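Local coordinates for protein GMP reductase (Trypanosoma brucei brucei, PDB 6JIG) that probably catalyses the NADPH-dependent deamination of GMP to IMP and is regulated allosterically, with changes of oligomeric state, through its CBS domain, at residues 84-87 with 88-91; 270-273 with 274-278; 449-452 with 453-457. The protein carries 1 engineered substitution. One frame throughout, in Å; residues are numbered along the deposited sequence.

Contact 1. Residues 84-87 with 88-91; sequences QCAM and LREV
R89 folds back along helix 81-93 and lays its guanidinium over the backbone at C85. One face of the group has C85 O above its centre, 3.8 Å from the plane. The fold comes from two torsions. CG stands beside the backbone N of R89 (chi1 -75°), and the chain then bends at chi3 (-73°). NH1 and NH2 both lie 3.9 Å from C85 CB. NH2 lies 3.8 Å from A86 CA. R89 meets C85 O twice. Its N gives a hydrogen bond of 2.9 Å, and its guanidinium lies over the oxygen. That charge would be expected to polarise the carbonyl a little.

L88, E90 and V91 touch the preceding turn through carbon atoms. L88 sets CB 3.4 Å from C85 O. E90 places CG 3.3 Å from A86 O, and its chain runs on extended to the carboxylate, where OE1 makes a weak hydrogen bond with Q60 NE2. V91 brings CG2 to 3.3 Å from M87 O. Regular i to i+4 backbone hydrogen bonds join the two halves, from L88 to V91. The contact is one local stretch of helix.

The buried and the charged sides have different neighbours. E90 lies near R93 and R123, which bind GTP. Q84 reaches inward, with OE1 bonded to R244 NH1 and NE2 to A234 O of barrel strand 232-235. The helix follows barrel strand 72-75. C85 packs on helix 239-251, while M87 and V91 pack on helix 60-68.

Contact 2. Residues 270-273 with 274-278; sequences NMVK and RLKGD
R274 turns back along helix 266-277 to meet M271. This helix is the crossover of a beta-alpha-beta unit in the TIM barrel, between strands 255-259 and 285-291. The two side chains cross obliquely. R274 NH2 gives M271 SD a weak hydrogen bond, 3.5 Å long and bent at 142°. NH2 also lies 3.8 Å from M271 CA.

R274 gets there by a bend. Its CG is opposite the backbone N (chi1 -169°), and the chain turns at chi3 (46°). The guanidinium ends with one face toward N270 O, which stands 3.7 Å above the plane and toward the rim. The same carbonyl oxygen accepts the hydrogen bond from R274 N. R274 also packs on M242 of helix 239-251.

M271 serves a second partner in L275. M271 CG meets L275 CD1 at 4.1 Å, an apolar touch. L275 CG also rests 3.2 Å from M271 O, the acceptor for L275 N. Both residues are buried. L275 packs on I286 of strand 285-291 and on A245 of helix 239-251. V272 packs on A288 of the same strand as I286. This side of the helix thus rests on the barrel wall, while N270, K273 and R274 are exposed.

K276 bends at chi2 and chi3, and its NZ forms a salt bridge with D306. G277 N reaches K273 O at 2.9 Å, but the N-H points well off line and the bond is weak.

Contact 3. Residues 449-452 with 453-457; sequences GGLR and SGMSY
No flat group takes part where L451 meets M455 through apolar atoms, the M455 sulfur among them. The R452 guanidinium sends NH1 to R30 O in a weak hydrogen bond. The Y457 ring meets H262 of the second subunit, with the ring planes at about 35°. Neither flat group lies on a side chain of the opposite segment.

The side-chain contact is made one turn apart on helix 440-457. M455 SD comes to 3.9 Å from L451 CG, and M455 CG lies 4.0 Å from L451 CD1. The methionine reaches back because its CG stands beside its own backbone N (chi1 -65°). This also puts M455 CG 3.3 Å from L451 O. That oxygen accepts the hydrogen bond of M455 N at 2.8 Å. Regular i to i+4 backbone bonds also run from S453, G454 and S456 to G449, G450 and R452.

S453 presents CB to G450 O at 3.3 Å. Its hydroxyl stands opposite the backbone N (chi1 -177°) and bonds to E428 OE2 of the second subunit. S453 also packs on A324 of that subunit.

One side of this helix thus belongs to a subunit interface. Another side is internal. L451 packs on S361 and I364 of helix 357-365 and on P48, just before barrel strand 49-51. This is consistent with a helix in the outer layer of a TIM barrel, packed on the barrel's own helices and on a neighbouring subunit.

How the contacts relate
The three contacts are separate turns of three helices and do not touch. Contacts 1 and 2 are closest, with centres about 23 Å apart and nearest atoms about 11 Å apart. Helix 239-251 packs against both. Contact 3 is about 34 Å from contact 1 and about 38 Å from contact 2, centre to centre. They lie at different distances from the sites. The side chain of E90 in contact 1 is about 10 Å from a bound GMP, on the CBS side. The side chain of M271 in contact 2 is about 7 Å from that of I260, a predicted NAD(+) residue. The side chain of S453 in contact 3 is about 9 Å from a bound GMP and about 14 Å from a potassium ion.

Contact 1. Residues 84-87 with 88-91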
loop_
_atom_site.group_PDB
_atom_site.type_symbol
_atom_site.label_atom_id
_atom_site.label_comp_id
_atom_site.label_asym_id
_atom_site.label_seq_id
_atom_site.Cartn_x
_atom_site.Cartn_y
_atom_site.Cartn_z
ATOM N N GLN A 84 -9.997 -28.420 34.461
ATOM C CA GLN A 84 -8.591 -28.762 34.248
ATOM C C GLN A 84 -8.353 -30.247 34.506
ATOM O O GLN A 84 -7.664 -30.925 33.730
ATOM C CB GLN A 84 -7.693 -27.901 35.139
ATOM C CG GLN A 84 -6.261 -27.779 34.609
ATOM C CD GLN A 84 -5.370 -26.920 35.478
ATOM O OE1 GLN A 84 -5.761 -26.515 36.564
ATOM N NE2 GLN A 84 -4.149 -26.631 34.990
ATOM N N CYS A 85 -8.952 -30.778 35.572
ATOM C CA CYS A 85 -8.804 -32.199 35.882
ATOM C C CYS A 85 -9.420 -33.080 34.814
ATOM O O CYS A 85 -8.886 -34.150 34.499
ATOM C CB CYS A 85 -9.445 -32.494 37.230
ATOM S SG CYS A 85 -8.464 -31.779 38.524
ATOM N N ALA A 86 -10.546 -32.646 34.249
ATOM C CA ALA A 86 -11.198 -33.411 33.192
ATOM C C ALA A 86 -10.319 -33.503 31.945
ATOM O O ALA A 86 -10.226 -34.561 31.304
ATOM C CB ALA A 86 -12.546 -32.773 32.854
ATOM N N MET A 87 -9.680 -32.393 31.563
ATOM C CA MET A 87 -8.748 -32.462 30.441
ATOM C C MET A 87 -7.629 -33.445 30.735
ATOM O O MET A 87 -7.226 -34.224 29.864
ATOM C CB MET A 87 -8.160 -31.080 30.148
ATOM C CG MET A 87 -9.160 -30.079 29.661
ATOM S SD MET A 87 -8.274 -28.635 29.045
ATOM C CE MET A 87 -7.404 -28.145 30.514
ATOM N N LEU A 88 -7.115 -33.414 31.963
ATOM C CA LEU A 88 -6.027 -34.301 32.346
ATOM C C LEU A 88 -6.448 -35.763 32.242
ATOM O O LEU A 88 -5.731 -36.591 31.666
ATOM C CB LEU A 88 -5.565 -33.955 33.762
ATOM C CG LEU A 88 -4.101 -34.307 34.023
ATOM C CD1 LEU A 88 -3.499 -33.320 34.978
ATOM C CD2 LEU A 88 -3.992 -35.732 34.580
ATOM N N ARG A 89 -7.627 -36.097 32.776
ATOM C CA ARG A 89 -8.106 -37.475 32.694
ATOM C C ARG A 89 -8.314 -37.913 31.256
ATOM O O ARG A 89 -8.116 -39.089 30.932
ATOM C CB ARG A 89 -9.405 -37.623 33.481
ATOM C CG ARG A 89 -9.214 -37.655 34.985
ATOM C CD ARG A 89 -10.541 -37.976 35.679
ATOM N NE ARG A 89 -11.442 -36.830 35.619
ATOM C CZ ARG A 89 -11.577 -35.954 36.607
ATOM N NH1 ARG A 89 -10.880 -36.113 37.730
ATOM N NH2 ARG A 89 -12.411 -34.932 36.475
ATOM N N GLU A 90 -8.723 -36.998 30.375
ATOM C CA GLU A 90 -8.851 -37.377 28.968
ATOM C C GLU A 90 -7.495 -37.680 28.356
ATOM O O GLU A 90 -7.366 -38.613 27.550
ATOM C CB GLU A 90 -9.558 -36.281 28.172
ATOM C CG GLU A 90 -11.043 -36.171 28.514
ATOM C CD GLU A 90 -11.789 -35.232 27.583
ATOM O OE1 GLU A 90 -11.490 -35.237 26.368
ATOM O OE2 GLU A 90 -12.667 -34.488 28.074
ATOM N N VAL A 91 -6.475 -36.892 28.706
ATOM C CA VAL A 91 -5.132 -37.181 28.211
ATOM C C VAL A 91 -4.691 -38.568 28.672
ATOM O O VAL A 91 -4.134 -39.353 27.900
ATOM C CB VAL A 91 -4.139 -36.101 28.670
ATOM C CG1 VAL A 91 -2.717 -36.484 28.238
ATOM C CG2 VAL A 91 -4.521 -34.726 28.081
#

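Contact 2. Residues 270-273 with 274-278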
loop_
_atom_site.group_PDB
_atom_site.type_symbol
_atom_site.label_atom_id
_atom_site.label_comp_id
_atom_site.label_asym_id
_atom_site.label_seq_id
_atom_site.Cartn_x
_atom_site.Cartn_y
_atom_site.Cartn_z
ATOM N N ASN A 270 6.866 -19.184 48.067
ATOM C CA ASN A 270 6.070 -19.806 49.119
ATOM C C ASN A 270 5.123 -20.857 48.557
ATOM O O ASN A 270 4.825 -21.848 49.237
ATOM C CB ASN A 270 5.309 -18.728 49.890
ATOM C CG ASN A 270 6.230 -17.871 50.731
ATOM O OD1 ASN A 270 7.328 -18.300 51.091
ATOM N ND2 ASN A 270 5.790 -16.662 51.058
ATOM N N MET A 271 4.649 -20.672 47.322
ATOM C CA MET A 271 3.852 -21.716 46.688
ATOM C C MET A 271 4.693 -22.961 46.426
ATOM O O MET A 271 4.224 -24.088 46.643
ATOM C CB MET A 271 3.233 -21.194 45.389
ATOM C CG MET A 271 2.200 -22.129 44.783
ATOM S SD MET A 271 0.771 -22.298 45.889
ATOM C CE MET A 271 -0.186 -23.509 44.993
ATOM N N VAL A 272 5.941 -22.781 45.979
ATOM C CA VAL A 272 6.834 -23.923 45.784
ATOM C C VAL A 272 7.069 -24.642 47.107
ATOM O O VAL A 272 7.024 -25.876 47.180
ATOM C CB VAL A 272 8.170 -23.477 45.167
ATOM C CG1 VAL A 272 9.136 -24.661 45.123
ATOM C CG2 VAL A 272 7.960 -22.911 43.764
ATOM N N LYS A 273 7.357 -23.879 48.163
ATOM C CA LYS A 273 7.578 -24.489 49.472
ATOM C C LYS A 273 6.340 -25.242 49.946
ATOM O O LYS A 273 6.448 -26.343 50.496
ATOM C CB LYS A 273 7.977 -23.423 50.490
ATOM C CG LYS A 273 9.412 -22.923 50.333
ATOM C CD LYS A 273 9.733 -21.851 51.373
ATOM C CE LYS A 273 11.207 -21.446 51.321
ATOM N NZ LYS A 273 11.495 -20.195 52.099
ATOM N N ARG A 274 5.155 -24.662 49.735
ATOM C CA ARG A 274 3.918 -25.327 50.136
ATOM C C ARG A 274 3.712 -26.625 49.370
ATOM O O ARG A 274 3.292 -27.638 49.947
ATOM C CB ARG A 274 2.732 -24.390 49.924
ATOM C CG ARG A 274 1.433 -24.867 50.543
ATOM C CD ARG A 274 0.557 -23.676 50.951
ATOM N NE ARG A 274 0.495 -22.672 49.892
ATOM C CZ ARG A 274 1.021 -21.448 49.960
ATOM N NH1 ARG A 274 1.656 -21.041 51.057
ATOM N NH2 ARG A 274 0.913 -20.626 48.921
ATOM N N LEU A 275 4.002 -26.614 48.067
ATOM C CA LEU A 275 3.803 -27.802 47.246
ATOM C C LEU A 275 4.788 -28.904 47.614
ATOM O O LEU A 275 4.428 -30.088 47.620
ATOM C CB LEU A 275 3.926 -27.441 45.763
ATOM C CG LEU A 275 2.778 -26.571 45.248
ATOM C CD1 LEU A 275 3.136 -25.989 43.889
ATOM C CD2 LEU A 275 1.484 -27.378 45.164
ATOM N N LYS A 276 6.037 -28.546 47.914
ATOM C CA LYS A 276 6.985 -29.569 48.336
ATOM C C LYS A 276 6.691 -30.042 49.752
ATOM O O LYS A 276 7.073 -31.160 50.112
ATOM C CB LYS A 276 8.434 -29.055 48.257
ATOM C CG LYS A 276 8.910 -28.589 46.868
ATOM C CD LYS A 276 9.005 -29.739 45.864
ATOM C CE LYS A 276 10.366 -30.412 45.870
ATOM N NZ LYS A 276 10.352 -31.600 44.984
ATOM N N GLY A 277 6.011 -29.221 50.554
ATOM C CA GLY A 277 5.752 -29.567 51.939
ATOM C C GLY A 277 4.532 -30.426 52.185
ATOM O O GLY A 277 4.373 -30.940 53.298
ATOM N N ASP A 278 3.665 -30.595 51.183
ATOM C CA ASP A 278 2.446 -31.372 51.337
ATOM C C ASP A 278 2.591 -32.704 50.624
ATOM O O ASP A 278 2.861 -32.715 49.412
ATOM C CB ASP A 278 1.253 -30.608 50.774
ATOM C CG ASP A 278 -0.086 -31.173 51.235
ATOM O OD1 ASP A 278 -0.302 -32.393 51.110
ATOM O OD2 ASP A 278 -0.931 -30.390 51.716
#

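Contact 3. Residues 449-452 with 453-457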
loop_
_atom_site.group_PDB
_atom_site.type_symbol
_atom_site.label_atom_id
_atom_site.label_comp_id
_atom_site.label_asym_id
_atom_site.label_seq_id
_atom_site.Cartn_x
_atom_site.Cartn_y
_atom_site.Cartn_z
ATOM N N GLY A 449 13.993 -31.613 13.657
ATOM C CA GLY A 449 14.965 -31.739 12.581
ATOM C C GLY A 449 15.865 -30.524 12.455
ATOM O O GLY A 449 17.070 -30.653 12.218
ATOM N N GLY A 450 15.294 -29.326 12.602
ATOM C CA GLY A 450 16.116 -28.126 12.605
ATOM C C GLY A 450 17.081 -28.102 13.773
ATOM O O GLY A 450 18.268 -27.817 13.607
ATOM N N LEU A 451 16.586 -28.417 14.978
ATOM C CA LEU A 451 17.477 -28.537 16.131
ATOM C C LEU A 451 18.618 -29.516 15.862
ATOM O O LEU A 451 19.771 -29.250 16.209
ATOM C CB LEU A 451 16.697 -28.977 17.374
ATOM C CG LEU A 451 17.566 -29.368 18.571
ATOM C CD1 LEU A 451 18.391 -28.184 19.079
ATOM C CD2 LEU A 451 16.707 -29.904 19.699
ATOM N N ARG A 452 18.306 -30.685 15.297
ATOM C CA ARG A 452 19.367 -31.645 15.009
ATOM C C ARG A 452 20.403 -31.059 14.059
ATOM O O ARG A 452 21.600 -31.346 14.179
ATOM C CB ARG A 452 18.786 -32.931 14.419
ATOM C CG ARG A 452 18.092 -33.803 15.439
ATOM C CD ARG A 452 17.448 -35.001 14.749
ATOM N NE ARG A 452 16.707 -35.789 15.717
ATOM C CZ ARG A 452 17.124 -36.949 16.206
ATOM N NH1 ARG A 452 18.273 -37.467 15.787
ATOM N NH2 ARG A 452 16.389 -37.599 17.103
ATOM N N SER A 453 19.964 -30.236 13.105
ATOM C CA SER A 453 20.910 -29.564 12.225
ATOM C C SER A 453 21.815 -28.621 13.015
ATOM O O SER A 453 23.034 -28.609 12.825
ATOM C CB SER A 453 20.164 -28.817 11.122
ATOM O OG SER A 453 21.088 -28.212 10.229
ATOM N N GLY A 454 21.236 -27.821 13.917
ATOM C CA GLY A 454 22.065 -26.956 14.744
ATOM C C GLY A 454 23.029 -27.734 15.621
ATOM O O GLY A 454 24.173 -27.327 15.814
ATOM N N MET A 455 22.579 -28.864 16.169
ATOM C CA MET A 455 23.484 -29.677 16.973
ATOM C C MET A 455 24.656 -30.172 16.136
ATOM O O MET A 455 25.800 -30.203 16.604
ATOM C CB MET A 455 22.711 -30.846 17.604
ATOM C CG MET A 455 21.656 -30.373 18.621
ATOM S SD MET A 455 20.575 -31.724 19.182
ATOM C CE MET A 455 21.786 -32.729 20.050
ATOM N N SER A 456 24.388 -30.544 14.889
ATOM C CA SER A 456 25.461 -30.963 13.994
ATOM C C SER A 456 26.448 -29.828 13.734
ATOM O O SER A 456 27.653 -30.066 13.589
ATOM C CB SER A 456 24.871 -31.468 12.684
ATOM O OG SER A 456 25.903 -31.892 11.810
ATOM N N TYR A 457 25.961 -28.582 13.679
ATOM C CA TYR A 457 26.887 -27.471 13.467
ATOM C C TYR A 457 27.767 -27.241 14.687
ATOM O O TYR A 457 28.896 -26.754 14.549
ATOM C CB TYR A 457 26.134 -26.191 13.105
ATOM C CG TYR A 457 25.844 -26.069 11.637
ATOM C CD1 TYR A 457 26.846 -25.702 10.744
ATOM C CD2 TYR A 457 24.577 -26.344 11.132
ATOM C CE1 TYR A 457 26.592 -25.588 9.404
ATOM C CE2 TYR A 457 24.313 -26.239 9.785
ATOM C CZ TYR A 457 25.332 -25.859 8.924
ATOM O OH TYR A 457 25.097 -25.740 7.579
#